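PDB 2WAA: acetylxylan esterase / glucomannan deacetylase from Cellvibrio japonicus, which removes acetyl groups from xylan and glucomannan with equal efficiency, taking part in the breakdown of plant cell wall polysaccharides. Local coordinates for residues A[40-45]-A[167-172]; A[204-209]-A[256-261]; A[250-255]-A[286-291]; A[267-272]-A[331-336]. One frame throughout, in Å; residues are numbered along the deposited sequence. Where two conformers were deposited one is given.

Contact 1 of 4, residues A[40-45]-A[167-172]; sequences GVSLST and YGMLTA
Met169 lays the thioether end of its side chain over Gly40, just ahead of the strand that begins at Ser42. Its terminal methyl CE sits 3.6 Å from Gly40 O, while SD lies 3.8 Å from Gly40 CA, so the sulfur meets the alpha carbon and the methyl meets the carbonyl oxygen. The chain runs out from the helix extended at chi2 and bends at chi3 (89°), which turns CE along the Gly40 backbone rather than straight at it. The contact is small and rests on van der Waals packing, with the CA atoms of Gly40 and Met169 7.6 Å apart. It joins two domains of the enzyme: residues 40-45 belong to the N-terminal beta domain of family 2 carbohydrate esterases, and residues 167-172 to a helix of the SGNH (GDSL-like) hydrolase domain. Met23, from the neighbouring strand 21-23, also touches Met169, and on the hydrolase side Val179 and Leu181 of strand 177-183 pack against the same methionine. Ser42 is the second residue of the strand side to approach it. In one of its two deposited conformers, Ser42 OG donates a hydrogen bond to Gly40 O at 2.8 Å, coming from above the carbonyl plane, and stands 4.1 Å from Met169 CE. One turn of the helix is braced from within: Tyr167 O accepts both Thr171 N and, at 2.7 Å, Thr171 OG1, which arrive from opposite faces of the carbonyl plane. Tyr167 OH is hydrogen-bonded to Thr143 OG1, two residues beyond the inferred nucleophile Ser141.

Contact 2 of 4, residues A[204-209]-A[256-261]; sequences DFYQFT and VRTLLD
Tyr206 packs tightest here, its ring meeting the CD2 methyl of Leu259 at an oblique angle. Leu259 CD2 comes within 3.5 Å of Tyr206 CE1, lies as near to Tyr206 CZ, and is 3.6 Å from Tyr206 OH, so a single methyl reaches both the ring and its hydroxyl. With CG anti to the backbone N (chi1 154°), the ring projects from the turn toward helix 245-262. His221 stacks on Tyr206, and Tyr206 OH is hydrogen-bonded to His263 NE2 and Asn262 ND2, just past the 256-261 segment. Tyr206 lies within a type I beta turn from Phe205 to Phe208, close to the short helix 202-205. Both segments belong to the SGNH hydrolase domain, where helix 245-262 flanks the parallel sheet and Leu259 also packs on Ile268 of strand 267-270. Toward the partly exposed side the fit is looser. Thr258 CG2 keeps 4.2 Å from Tyr206 CE2 and 4.1 Å from Gln207 NE2, which approaches from the opposite direction. The Gln207 chain bends at chi2 (-66°) to bring its amide there, and Gln207 OE1 makes a weak hydrogen bond to His221 NE2.

Contact 3 of 4, residues A[250-255]-A[286-291]; sequences NTYTRF and SYIGET
Thr291, Tyr252 and Thr253 make up most of this interface between two helices on one side of the SGNH hydrolase sheet. Helices 245-262 and 278-295 come before and after strand 267-270 in the chain and pack on the same face of it, as expected for consecutive crossovers in an alpha/beta/alpha sandwich. Their axes over these short segments approach to 9.4 Å at a crossing angle of -51°. Thr291 has the largest buried surface and fits beside the first helix, where its CA is 5.4 Å from that of Thr253. Its two branches divide the work. With OG1 beside the backbone N (chi1 -61°), CG2 is left anti to that N and lies 3.7 Å from Thr253 OG1, the two threonine side chains sliding past each other in opposite directions. OG1 is 3.7 Å from Tyr252 CB, so the hydroxyl faces an apolar methylene across the contact while its hydrogen bond stays within its own helix. Tyr252 crosses Thr291 at about a right angle, and its ring continues toward Ile288, whose CG1 is 4.0 Å from Tyr252 CE2. Beyond the ring, Tyr252 OH is hydrogen-bonded to Ser231 OG at the end of strand 228-231, which ties the helix layer to the sheet. Thr253 OG1, too, has its main bond within its own helix, to Ile249 O. Thr291 OG1 donates to Tyr287 O at 2.8 Å from above the carbonyl plane, and this oxygen also accepts Thr291 N.

Contact 4 of 4, residues A[267-272]-A[331-336]; sequences TIVLTE and PQLRQI
Strand 267-270 and the helix segment 331-336 run roughly antiparallel, with 147° between their directions and their axes 10.5 Å apart at closest approach. CA atoms are nearest at two places, Thr267 with Ile336 (8.3 Å) and Val269 with Leu333 (8.2 Å), so alternate strand residues on one face of the sheet meet residues one helical turn apart. Val269 and Ile336 meet tip to tip, Val269 CG2 standing 3.9 Å from Ile336 CD1. The same valine methyl is 4.0 Å from Leu333 CD2, so it touches both aliphatic chains of the helix. At the start of the strand, Thr267 CG2, anti to its own backbone N, reaches Ile336 CG2 at 3.7 Å. This is helix-on-sheet packing in the SGNH alpha/beta/alpha sandwich: helix 319-337 lies on the opposite side of the sheet from helices 245-262 and 278-295, which take Ile268 and Leu270. The other branch of Thr267 handles the polar edge. One water donates to Thr267 OG1 (2.7 Å) and to Ile336 O (3.1 Å), so the threonine side chain combines a methyl contact with a water bridge, and dispersion forces probably dominate away from that edge.

Overall arrangement
Contacts 2, 3 and 4 lie within the hydrolase domain, 3 and 4 packing parts of its sandwich and 2 setting a turn against a helix, whereas contact 1 joins that domain to the N-terminal beta domain. Contacts 2 and 3 share helix 245-262 and have centres 15 Å apart; Tyr206 CD2 meets Phe255 CE1 at 3.8 Å. Both lean on the strand of contact 4: Leu260 CD2 is 3.5 Å from Ile268 CD1, and Ile288 CG2 is 3.8 Å from Leu270 CB. Contact 1 reaches contact 4 through Thr171 CG2 and Leu333 CD1, 3.6 Å apart. All four lie away from the inferred catalytic residues Ser141, Asp314 and His316, although helix 319-337 begins three residues after His316.

Contact 1 of 4, residues A[40-45]-A[167-172]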
loop_
_atom_site.group_PDB
_atom_site.type_symbol
_atom_site.label_atom_id
_atom_site.label_comp_id
_atom_site.label_asym_id
_atom_site.label_seq_id
_atom_site.Cartn_x
_atom_site.Cartn_y
_atom_site.Cartn_z
ATOM N N GLY A 40 -1.201 3.334 2.079
ATOM C CA GLY A 40 -1.573 2.343 3.097
ATOM C C GLY A 40 -0.665 2.311 4.335
ATOM O O GLY A 40 -0.952 1.563 5.295
ATOM N N VAL A 41 0.442 3.061 4.289
ATOM C CA VAL A 41 1.329 3.167 5.447
ATOM C C VAL A 41 0.462 3.710 6.591
ATOM O O VAL A 41 -0.216 4.737 6.441
ATOM C CB VAL A 41 2.516 4.079 5.187
ATOM C CG1 VAL A 41 3.321 4.308 6.510
ATOM C CG2 VAL A 41 3.411 3.460 4.057
ATOM N N SER A 42 0.481 2.990 7.711
ATOM C CA SER A 42 -0.430 3.256 8.796
ATOM C C SER A 42 0.367 3.419 10.105
ATOM O O SER A 42 1.120 2.494 10.488
ATOM C CB SER A 42 -1.396 2.075 8.896
ATOM O OG SER A 42 -2.229 1.968 7.738
ATOM N N LEU A 43 0.154 4.550 10.789
ATOM C CA LEU A 43 0.865 4.843 12.037
ATOM C C LEU A 43 -0.202 4.991 13.104
ATOM O O LEU A 43 -1.214 5.669 12.887
ATOM C CB LEU A 43 1.665 6.133 11.933
ATOM C CG LEU A 43 2.480 6.364 10.663
ATOM C CD1 LEU A 43 3.367 7.635 10.762
ATOM C CD2 LEU A 43 3.303 5.200 10.423
ATOM N N SER A 44 0.014 4.340 14.246
ATOM C CA SER A 44 -1.070 4.299 15.231
ATOM C C SER A 44 -0.533 4.386 16.640
ATOM O O SER A 44 0.588 3.967 16.926
ATOM C CB SER A 44 -1.961 3.043 15.087
ATOM O OG SER A 44 -1.221 1.791 15.079
ATOM N N THR A 45 -1.379 4.863 17.543
ATOM C CA THR A 45 -0.937 5.047 18.925
ATOM C C THR A 45 -2.217 4.982 19.774
ATOM O O THR A 45 -3.328 5.286 19.304
ATOM C CB THR A 45 -0.191 6.395 19.137
ATOM O OG1 THR A 45 0.154 6.559 20.516
ATOM C CG2 THR A 45 -1.084 7.602 18.760
ATOM N N TYR A 167 -8.637 -3.091 -2.626
ATOM C CA TYR A 167 -8.816 -4.509 -2.465
ATOM C C TYR A 167 -7.710 -5.122 -1.589
ATOM O O TYR A 167 -7.981 -6.072 -0.838
ATOM C CB TYR A 167 -8.887 -5.246 -3.823
ATOM C CG TYR A 167 -7.516 -5.447 -4.441
ATOM C CD1 TYR A 167 -6.836 -6.647 -4.252
ATOM C CD2 TYR A 167 -6.894 -4.419 -5.179
ATOM C CE1 TYR A 167 -5.523 -6.880 -4.812
ATOM C CE2 TYR A 167 -5.592 -4.612 -5.730
ATOM C CZ TYR A 167 -4.936 -5.862 -5.531
ATOM O OH TYR A 167 -3.686 -6.065 -6.068
ATOM N N GLY A 168 -6.491 -4.589 -1.684
ATOM C CA GLY A 168 -5.346 -5.152 -0.925
ATOM C C GLY A 168 -5.565 -4.975 0.581
ATOM O O GLY A 168 -5.362 -5.920 1.349
ATOM N N MET A 169 -6.025 -3.797 0.986
ATOM C CA MET A 169 -6.294 -3.569 2.420
ATOM C C MET A 169 -7.555 -4.296 2.911
ATOM O O MET A 169 -7.554 -4.842 4.028
ATOM C CB MET A 169 -6.281 -2.090 2.793
ATOM C CG MET A 169 -4.932 -1.395 2.433
ATOM S SD MET A 169 -4.648 0.095 3.464
ATOM C CE MET A 169 -3.789 -0.582 4.879
ATOM N N LEU A 170 -8.586 -4.376 2.063
ATOM C CA LEU A 170 -9.807 -5.116 2.452
ATOM C C LEU A 170 -9.513 -6.593 2.588
ATOM O O LEU A 170 -10.027 -7.214 3.512
ATOM C CB LEU A 170 -10.927 -4.948 1.411
ATOM C CG LEU A 170 -11.461 -3.526 1.344
ATOM C CD1 LEU A 170 -12.419 -3.440 0.182
ATOM C CD2 LEU A 170 -12.143 -3.189 2.648
ATOM N N THR A 171 -8.693 -7.155 1.675
ATOM C CA THR A 171 -8.310 -8.553 1.712
ATOM C C THR A 171 -7.490 -8.867 2.993
ATOM O O THR A 171 -7.762 -9.872 3.658
ATOM C CB THR A 171 -7.533 -8.939 0.447
ATOM O OG1 THR A 171 -8.393 -8.752 -0.709
ATOM C CG2 THR A 171 -7.082 -10.371 0.496
ATOM N N ALA A 172 -6.503 -8.019 3.292
ATOM C CA ALA A 172 -5.684 -8.166 4.517
ATOM C C ALA A 172 -6.555 -8.127 5.768
ATOM O O ALA A 172 -6.357 -8.961 6.669
ATOM C CB ALA A 172 -4.597 -7.098 4.593
#

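Contact 2 of 4, residues A[204-209]-A[256-261]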
loop_
_atom_site.group_PDB
_atom_site.type_symbol
_atom_site.label_atom_id
_atom_site.label_comp_id
_atom_site.label_asym_id
_atom_site.label_seq_id
_atom_site.Cartn_x
_atom_site.Cartn_y
_atom_site.Cartn_z
ATOM N N ASP A 204 12.472 -2.898 -9.773
ATOM C CA ASP A 204 13.277 -1.769 -9.289
ATOM C C ASP A 204 12.664 -1.127 -8.058
ATOM O O ASP A 204 13.302 -1.096 -7.006
ATOM C CB ASP A 204 13.457 -0.709 -10.392
ATOM C CG ASP A 204 14.063 -1.318 -11.639
ATOM O OD1 ASP A 204 15.155 -1.859 -11.530
ATOM O OD2 ASP A 204 13.453 -1.311 -12.707
ATOM N N PHE A 205 11.415 -0.676 -8.155
ATOM C CA PHE A 205 10.854 0.033 -6.987
ATOM C C PHE A 205 10.521 -0.881 -5.832
ATOM O O PHE A 205 10.384 -0.416 -4.705
ATOM C CB PHE A 205 9.700 1.028 -7.325
ATOM C CG PHE A 205 8.416 0.368 -7.823
ATOM C CD1 PHE A 205 7.511 -0.237 -6.931
ATOM C CD2 PHE A 205 8.094 0.400 -9.192
ATOM C CE1 PHE A 205 6.315 -0.845 -7.420
ATOM C CE2 PHE A 205 6.905 -0.206 -9.690
ATOM C CZ PHE A 205 6.011 -0.815 -8.783
ATOM N N TYR A 206 10.393 -2.173 -6.094
ATOM C CA TYR A 206 10.225 -3.144 -5.017
ATOM C C TYR A 206 11.411 -3.061 -4.025
ATOM O O TYR A 206 11.295 -3.460 -2.863
ATOM C CB TYR A 206 10.141 -4.548 -5.604
ATOM C CG TYR A 206 10.582 -5.644 -4.665
ATOM C CD1 TYR A 206 9.738 -6.131 -3.691
ATOM C CD2 TYR A 206 11.840 -6.218 -4.803
ATOM C CE1 TYR A 206 10.149 -7.197 -2.833
ATOM C CE2 TYR A 206 12.270 -7.257 -3.963
ATOM C CZ TYR A 206 11.413 -7.732 -2.980
ATOM O OH TYR A 206 11.849 -8.761 -2.162
ATOM N N GLN A 207 12.552 -2.543 -4.501
ATOM C CA GLN A 207 13.728 -2.425 -3.649
ATOM C C GLN A 207 13.770 -1.145 -2.821
ATOM O O GLN A 207 14.648 -1.012 -1.971
ATOM C CB GLN A 207 15.039 -2.481 -4.495
ATOM C CG GLN A 207 15.268 -3.824 -5.267
ATOM C CD GLN A 207 15.516 -5.089 -4.382
ATOM O OE1 GLN A 207 15.584 -5.038 -3.124
ATOM N NE2 GLN A 207 15.611 -6.267 -5.058
ATOM N N PHE A 208 12.848 -0.212 -3.052
ATOM C CA PHE A 208 12.990 1.131 -2.482
ATOM C C PHE A 208 12.084 1.322 -1.303
ATOM O O PHE A 208 10.929 0.899 -1.315
ATOM C CB PHE A 208 12.573 2.171 -3.535
ATOM C CG PHE A 208 13.403 2.145 -4.797
ATOM C CD1 PHE A 208 14.718 1.693 -4.756
ATOM C CD2 PHE A 208 12.882 2.645 -5.983
ATOM C CE1 PHE A 208 15.502 1.711 -5.923
ATOM C CE2 PHE A 208 13.665 2.650 -7.155
ATOM C CZ PHE A 208 14.946 2.204 -7.114
ATOM N N THR A 209 12.562 2.020 -0.281
ATOM C CA THR A 209 11.653 2.312 0.816
ATOM C C THR A 209 10.569 3.303 0.385
ATOM O O THR A 209 9.393 3.238 0.825
ATOM C CB THR A 209 12.458 2.945 1.958
ATOM O OG1 THR A 209 13.421 1.982 2.409
ATOM C CG2 THR A 209 11.544 3.346 3.123
ATOM N N VAL A 256 10.357 -13.357 -9.601
ATOM C CA VAL A 256 9.752 -14.181 -8.567
ATOM C C VAL A 256 10.878 -14.974 -7.908
ATOM O O VAL A 256 10.851 -15.178 -6.708
ATOM C CB VAL A 256 8.674 -15.103 -9.127
ATOM C CG1 VAL A 256 8.222 -16.131 -8.081
ATOM C CG2 VAL A 256 7.469 -14.247 -9.636
ATOM N N ARG A 257 11.906 -15.341 -8.677
ATOM C CA ARG A 257 13.095 -15.918 -8.040
ATOM C C ARG A 257 13.724 -14.998 -6.982
ATOM O O ARG A 257 14.129 -15.461 -5.912
ATOM C CB ARG A 257 14.123 -16.348 -9.086
ATOM C CG ARG A 257 13.749 -17.637 -9.726
ATOM C CD ARG A 257 14.820 -18.146 -10.704
ATOM N NE ARG A 257 14.284 -19.377 -11.284
ATOM C CZ ARG A 257 14.380 -19.723 -12.564
ATOM N NH1 ARG A 257 15.019 -18.932 -13.431
ATOM N NH2 ARG A 257 13.815 -20.864 -12.970
ATOM N N THR A 258 13.811 -13.693 -7.260
ATOM C CA THR A 258 14.247 -12.740 -6.258
ATOM C C THR A 258 13.336 -12.742 -5.022
ATOM O O THR A 258 13.807 -12.749 -3.868
ATOM C CB THR A 258 14.273 -11.304 -6.871
ATOM O OG1 THR A 258 15.254 -11.257 -7.930
ATOM C CG2 THR A 258 14.605 -10.223 -5.787
ATOM N N LEU A 259 12.024 -12.742 -5.250
ATOM C CA LEU A 259 11.109 -12.761 -4.134
ATOM C C LEU A 259 11.316 -14.018 -3.285
ATOM O O LEU A 259 11.276 -13.970 -2.044
ATOM C CB LEU A 259 9.658 -12.748 -4.614
ATOM C CG LEU A 259 9.261 -11.470 -5.332
ATOM C CD1 LEU A 259 7.816 -11.645 -5.777
ATOM C CD2 LEU A 259 9.397 -10.226 -4.400
ATOM N N LEU A 260 11.443 -15.149 -3.959
ATOM C CA LEU A 260 11.508 -16.437 -3.261
ATOM C C LEU A 260 12.760 -16.467 -2.366
ATOM O O LEU A 260 12.749 -17.014 -1.260
ATOM C CB LEU A 260 11.590 -17.580 -4.290
ATOM C CG LEU A 260 10.263 -17.969 -5.022
ATOM C CD1 LEU A 260 10.561 -18.862 -6.270
ATOM C CD2 LEU A 260 9.310 -18.640 -4.101
ATOM N N ASP A 261 13.835 -15.926 -2.897
ATOM C CA ASP A 261 15.131 -15.899 -2.212
ATOM C C ASP A 261 15.108 -14.867 -1.073
ATOM O O ASP A 261 15.554 -15.149 0.031
ATOM C CB ASP A 261 16.225 -15.570 -3.234
ATOM C CG ASP A 261 17.553 -15.304 -2.591
ATOM O OD1 ASP A 261 17.849 -16.001 -1.579
ATOM O OD2 ASP A 261 18.303 -14.409 -3.070
#

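Contact 3 of 4, residues A[250-255]-A[286-291]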
loop_
_atom_site.group_PDB
_atom_site.type_symbol
_atom_site.label_atom_id
_atom_site.label_comp_id
_atom_site.label_asym_id
_atom_site.label_seq_id
_atom_site.Cartn_x
_atom_site.Cartn_y
_atom_site.Cartn_z
ATOM N N ASN A 250 10.536 -14.529 -19.038
ATOM C CA ASN A 250 11.852 -14.616 -18.433
ATOM C C ASN A 250 12.056 -13.548 -17.357
ATOM O O ASN A 250 12.681 -13.824 -16.324
ATOM C CB ASN A 250 12.953 -14.547 -19.492
ATOM C CG ASN A 250 13.016 -15.815 -20.316
ATOM O OD1 ASN A 250 12.594 -16.910 -19.866
ATOM N ND2 ASN A 250 13.577 -15.696 -21.505
ATOM N N THR A 251 11.532 -12.344 -17.558
ATOM C CA THR A 251 11.702 -11.386 -16.489
ATOM C C THR A 251 10.779 -11.621 -15.309
ATOM O O THR A 251 11.215 -11.416 -14.177
ATOM C CB THR A 251 11.984 -9.901 -16.927
ATOM O OG1 THR A 251 11.248 -8.938 -16.147
ATOM C CG2 THR A 251 11.785 -9.714 -18.392
ATOM N N TYR A 252 9.579 -12.154 -15.546
ATOM C CA TYR A 252 8.712 -12.452 -14.420
ATOM C C TYR A 252 9.353 -13.575 -13.602
ATOM O O TYR A 252 9.375 -13.533 -12.368
ATOM C CB TYR A 252 7.315 -12.861 -14.877
ATOM C CG TYR A 252 6.204 -12.427 -13.936
ATOM C CD1 TYR A 252 6.473 -12.082 -12.605
ATOM C CD2 TYR A 252 4.903 -12.323 -14.394
ATOM C CE1 TYR A 252 5.422 -11.679 -11.716
ATOM C CE2 TYR A 252 3.841 -11.950 -13.518
ATOM C CZ TYR A 252 4.118 -11.623 -12.199
ATOM O OH TYR A 252 3.081 -11.208 -11.409
ATOM N N THR A 253 9.887 -14.596 -14.297
ATOM C CA THR A 253 10.527 -15.705 -13.609
ATOM C C THR A 253 11.696 -15.176 -12.780
ATOM O O THR A 253 11.842 -15.539 -11.604
ATOM C CB THR A 253 11.036 -16.726 -14.639
ATOM O OG1 THR A 253 9.883 -17.303 -15.278
ATOM C CG2 THR A 253 11.855 -17.840 -13.979
ATOM N N ARG A 254 12.514 -14.306 -13.373
ATOM C CA ARG A 254 13.650 -13.803 -12.626
ATOM C C ARG A 254 13.206 -12.992 -11.407
ATOM O O ARG A 254 13.790 -13.129 -10.334
ATOM C CB ARG A 254 14.611 -13.036 -13.520
ATOM C CG ARG A 254 15.883 -12.678 -12.766
ATOM C CD ARG A 254 17.040 -12.302 -13.661
ATOM N NE ARG A 254 18.143 -11.771 -12.859
ATOM C CZ ARG A 254 19.394 -12.229 -12.910
ATOM N NH1 ARG A 254 19.706 -13.219 -13.741
ATOM N NH2 ARG A 254 20.331 -11.688 -12.145
ATOM N N PHE A 255 12.169 -12.179 -11.550
ATOM C CA PHE A 255 11.663 -11.416 -10.383
ATOM C C PHE A 255 11.117 -12.312 -9.259
ATOM O O PHE A 255 11.395 -12.081 -8.074
ATOM C CB PHE A 255 10.632 -10.358 -10.858
ATOM C CG PHE A 255 10.047 -9.529 -9.727
ATOM C CD1 PHE A 255 10.883 -8.772 -8.909
ATOM C CD2 PHE A 255 8.675 -9.543 -9.463
ATOM C CE1 PHE A 255 10.354 -8.022 -7.836
ATOM C CE2 PHE A 255 8.138 -8.789 -8.405
ATOM C CZ PHE A 255 8.992 -8.035 -7.585
ATOM N N SER A 286 -1.833 -16.562 -19.457
ATOM C CA SER A 286 -1.013 -17.570 -20.096
ATOM C C SER A 286 0.440 -17.409 -19.652
ATOM O O SER A 286 1.089 -18.381 -19.297
ATOM C CB SER A 286 -1.077 -17.425 -21.626
ATOM O OG SER A 286 -0.401 -18.530 -22.180
ATOM N N TYR A 287 0.922 -16.165 -19.662
ATOM C CA TYR A 287 2.307 -15.873 -19.301
ATOM C C TYR A 287 2.560 -16.259 -17.825
ATOM O O TYR A 287 3.606 -16.809 -17.475
ATOM C CB TYR A 287 2.574 -14.388 -19.493
ATOM C CG TYR A 287 2.679 -13.891 -20.929
ATOM C CD1 TYR A 287 2.376 -14.723 -22.027
ATOM C CD2 TYR A 287 3.029 -12.565 -21.183
ATOM C CE1 TYR A 287 2.476 -14.235 -23.361
ATOM C CE2 TYR A 287 3.134 -12.066 -22.525
ATOM C CZ TYR A 287 2.882 -12.925 -23.589
ATOM O OH TYR A 287 2.949 -12.404 -24.869
ATOM N N ILE A 288 1.584 -15.992 -16.964
ATOM C CA ILE A 288 1.701 -16.387 -15.580
ATOM C C ILE A 288 1.801 -17.915 -15.460
ATOM O O ILE A 288 2.604 -18.440 -14.669
ATOM C CB ILE A 288 0.496 -15.834 -14.733
ATOM C CG1 ILE A 288 0.724 -14.328 -14.503
ATOM C CG2 ILE A 288 0.365 -16.639 -13.382
ATOM C CD1 ILE A 288 -0.537 -13.569 -14.005
ATOM N N GLY A 289 0.971 -18.639 -16.210
ATOM C CA GLY A 289 1.015 -20.092 -16.103
ATOM C C GLY A 289 2.404 -20.565 -16.539
ATOM O O GLY A 289 2.972 -21.464 -15.945
ATOM N N GLU A 290 2.960 -19.981 -17.590
ATOM C CA GLU A 290 4.256 -20.449 -18.056
ATOM C C GLU A 290 5.367 -20.008 -17.092
ATOM O O GLU A 290 6.357 -20.712 -16.917
ATOM C CB GLU A 290 4.566 -19.959 -19.477
ATOM C CG GLU A 290 5.767 -20.639 -20.070
ATOM C CD GLU A 290 5.926 -20.386 -21.601
ATOM O OE1 GLU A 290 4.928 -20.068 -22.281
ATOM O OE2 GLU A 290 7.076 -20.483 -22.100
ATOM N N THR A 291 5.220 -18.835 -16.497
ATOM C CA THR A 291 6.179 -18.418 -15.431
ATOM C C THR A 291 6.208 -19.442 -14.321
ATOM O O THR A 291 7.273 -19.841 -13.823
ATOM C CB THR A 291 5.770 -17.034 -14.920
ATOM O OG1 THR A 291 5.849 -16.104 -16.036
ATOM C CG2 THR A 291 6.630 -16.574 -13.693
#

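Contact 4 of 4, residues A[267-272]-A[331-336]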
loop_
_atom_site.group_PDB
_atom_site.type_symbol
_atom_site.label_atom_id
_atom_site.label_comp_id
_atom_site.label_asym_id
_atom_site.label_seq_id
_atom_site.Cartn_x
_atom_site.Cartn_y
_atom_site.Cartn_z
ATOM N N THR A 267 4.732 -17.540 0.752
ATOM C CA THR A 267 3.991 -18.124 -0.385
ATOM C C THR A 267 3.716 -16.974 -1.355
ATOM O O THR A 267 3.387 -15.848 -0.913
ATOM C CB THR A 267 2.680 -18.708 0.105
ATOM O OG1 THR A 267 2.980 -19.726 1.079
ATOM C CG2 THR A 267 1.854 -19.294 -1.044
ATOM N N ILE A 268 3.881 -17.225 -2.656
ATOM C CA ILE A 268 3.689 -16.159 -3.649
ATOM C C ILE A 268 2.473 -16.494 -4.491
ATOM O O ILE A 268 2.316 -17.647 -4.885
ATOM C CB ILE A 268 4.911 -16.026 -4.507
ATOM C CG1 ILE A 268 6.124 -15.731 -3.561
ATOM C CG2 ILE A 268 4.716 -14.909 -5.542
ATOM C CD1 ILE A 268 7.383 -15.686 -4.219
ATOM N N VAL A 269 1.594 -15.507 -4.699
ATOM C CA VAL A 269 0.382 -15.694 -5.511
ATOM C C VAL A 269 0.419 -14.686 -6.652
ATOM O O VAL A 269 0.518 -13.479 -6.398
ATOM C CB VAL A 269 -0.890 -15.525 -4.649
ATOM C CG1 VAL A 269 -2.132 -15.626 -5.511
ATOM C CG2 VAL A 269 -0.935 -16.628 -3.616
ATOM N N LEU A 270 0.348 -15.164 -7.908
ATOM C CA LEU A 270 0.388 -14.289 -9.048
ATOM C C LEU A 270 -1.018 -14.104 -9.568
ATOM O O LEU A 270 -1.819 -15.038 -9.571
ATOM C CB LEU A 270 1.260 -14.879 -10.179
ATOM C CG LEU A 270 2.638 -15.352 -9.707
ATOM C CD1 LEU A 270 3.446 -15.881 -10.883
ATOM C CD2 LEU A 270 3.343 -14.179 -9.082
ATOM N N THR A 271 -1.327 -12.896 -10.006
ATOM C CA THR A 271 -2.656 -12.662 -10.579
ATOM C C THR A 271 -2.556 -11.582 -11.655
ATOM O O THR A 271 -1.692 -10.702 -11.568
ATOM C CB THR A 271 -3.678 -12.234 -9.456
ATOM O OG1 THR A 271 -4.931 -11.980 -10.086
ATOM C CG2 THR A 271 -3.264 -10.956 -8.838
ATOM N N GLU A 272 -3.416 -11.643 -12.672
ATOM C CA GLU A 272 -3.346 -10.665 -13.770
ATOM C C GLU A 272 -3.984 -9.318 -13.444
ATOM O O GLU A 272 -3.855 -8.377 -14.185
ATOM C CB GLU A 272 -3.997 -11.249 -15.045
ATOM C CG GLU A 272 -5.517 -11.397 -14.999
ATOM C CD GLU A 272 -6.000 -12.710 -14.398
ATOM O OE1 GLU A 272 -5.240 -13.408 -13.698
ATOM O OE2 GLU A 272 -7.185 -13.047 -14.613
ATOM N N PRO A 331 -11.232 -15.822 -0.675
ATOM C CA PRO A 331 -11.430 -17.286 -0.551
ATOM C C PRO A 331 -10.320 -18.149 -1.166
ATOM O O PRO A 331 -9.989 -19.207 -0.621
ATOM C CB PRO A 331 -12.760 -17.545 -1.302
ATOM C CG PRO A 331 -13.444 -16.225 -1.400
ATOM C CD PRO A 331 -12.356 -15.149 -1.346
ATOM N N GLN A 332 -9.754 -17.693 -2.286
ATOM C CA GLN A 332 -8.675 -18.393 -2.919
ATOM C C GLN A 332 -7.415 -18.325 -2.050
ATOM O O GLN A 332 -6.720 -19.338 -1.902
ATOM C CB GLN A 332 -8.398 -17.817 -4.304
ATOM C CG GLN A 332 -9.592 -17.950 -5.267
ATOM C CD GLN A 332 -9.248 -17.357 -6.644
ATOM O OE1 GLN A 332 -8.477 -17.948 -7.417
ATOM N NE2 GLN A 332 -9.804 -16.182 -6.942
ATOM N N LEU A 333 -7.115 -17.135 -1.490
ATOM C CA LEU A 333 -6.010 -16.985 -0.562
ATOM C C LEU A 333 -6.187 -17.876 0.684
ATOM O O LEU A 333 -5.194 -18.452 1.202
ATOM C CB LEU A 333 -5.862 -15.529 -0.155
ATOM C CG LEU A 333 -5.541 -14.618 -1.328
ATOM C CD1 LEU A 333 -5.265 -13.165 -0.835
ATOM C CD2 LEU A 333 -4.295 -15.115 -2.121
ATOM N N ARG A 334 -7.408 -17.995 1.171
ATOM C CA ARG A 334 -7.583 -18.911 2.329
ATOM C C ARG A 334 -7.119 -20.339 1.990
ATOM O O ARG A 334 -6.499 -21.030 2.833
ATOM C CB ARG A 334 -9.035 -18.959 2.820
ATOM C CG ARG A 334 -9.562 -17.608 3.313
ATOM C CD ARG A 334 -10.806 -17.781 4.187
ATOM N NE ARG A 334 -11.330 -16.481 4.642
ATOM C CZ ARG A 334 -10.921 -15.837 5.733
ATOM N NH1 ARG A 334 -9.965 -16.368 6.500
ATOM N NH2 ARG A 334 -11.466 -14.661 6.050
ATOM N N GLN A 335 -7.449 -20.817 0.783
ATOM C CA GLN A 335 -7.130 -22.191 0.399
ATOM C C GLN A 335 -5.633 -22.318 0.206
ATOM O O GLN A 335 -5.038 -23.338 0.556
ATOM C CB GLN A 335 -7.854 -22.586 -0.915
ATOM C CG GLN A 335 -9.335 -22.912 -0.772
ATOM C CD GLN A 335 -10.094 -22.922 -2.110
ATOM O OE1 GLN A 335 -9.897 -22.045 -2.937
ATOM N NE2 GLN A 335 -10.984 -23.895 -2.300
ATOM N N ILE A 336 -5.033 -21.294 -0.414
ATOM C CA ILE A 336 -3.620 -21.338 -0.732
ATOM C C ILE A 336 -2.806 -21.293 0.585
ATOM O O ILE A 336 -1.794 -21.982 0.703
ATOM C CB ILE A 336 -3.226 -20.185 -1.673
ATOM C CG1 ILE A 336 -3.711 -20.466 -3.117
ATOM C CG2 ILE A 336 -1.707 -20.022 -1.752
ATOM C CD1 ILE A 336 -3.885 -19.190 -3.942
HETATM O O HOH W 1 1.217 -21.713 1.395
#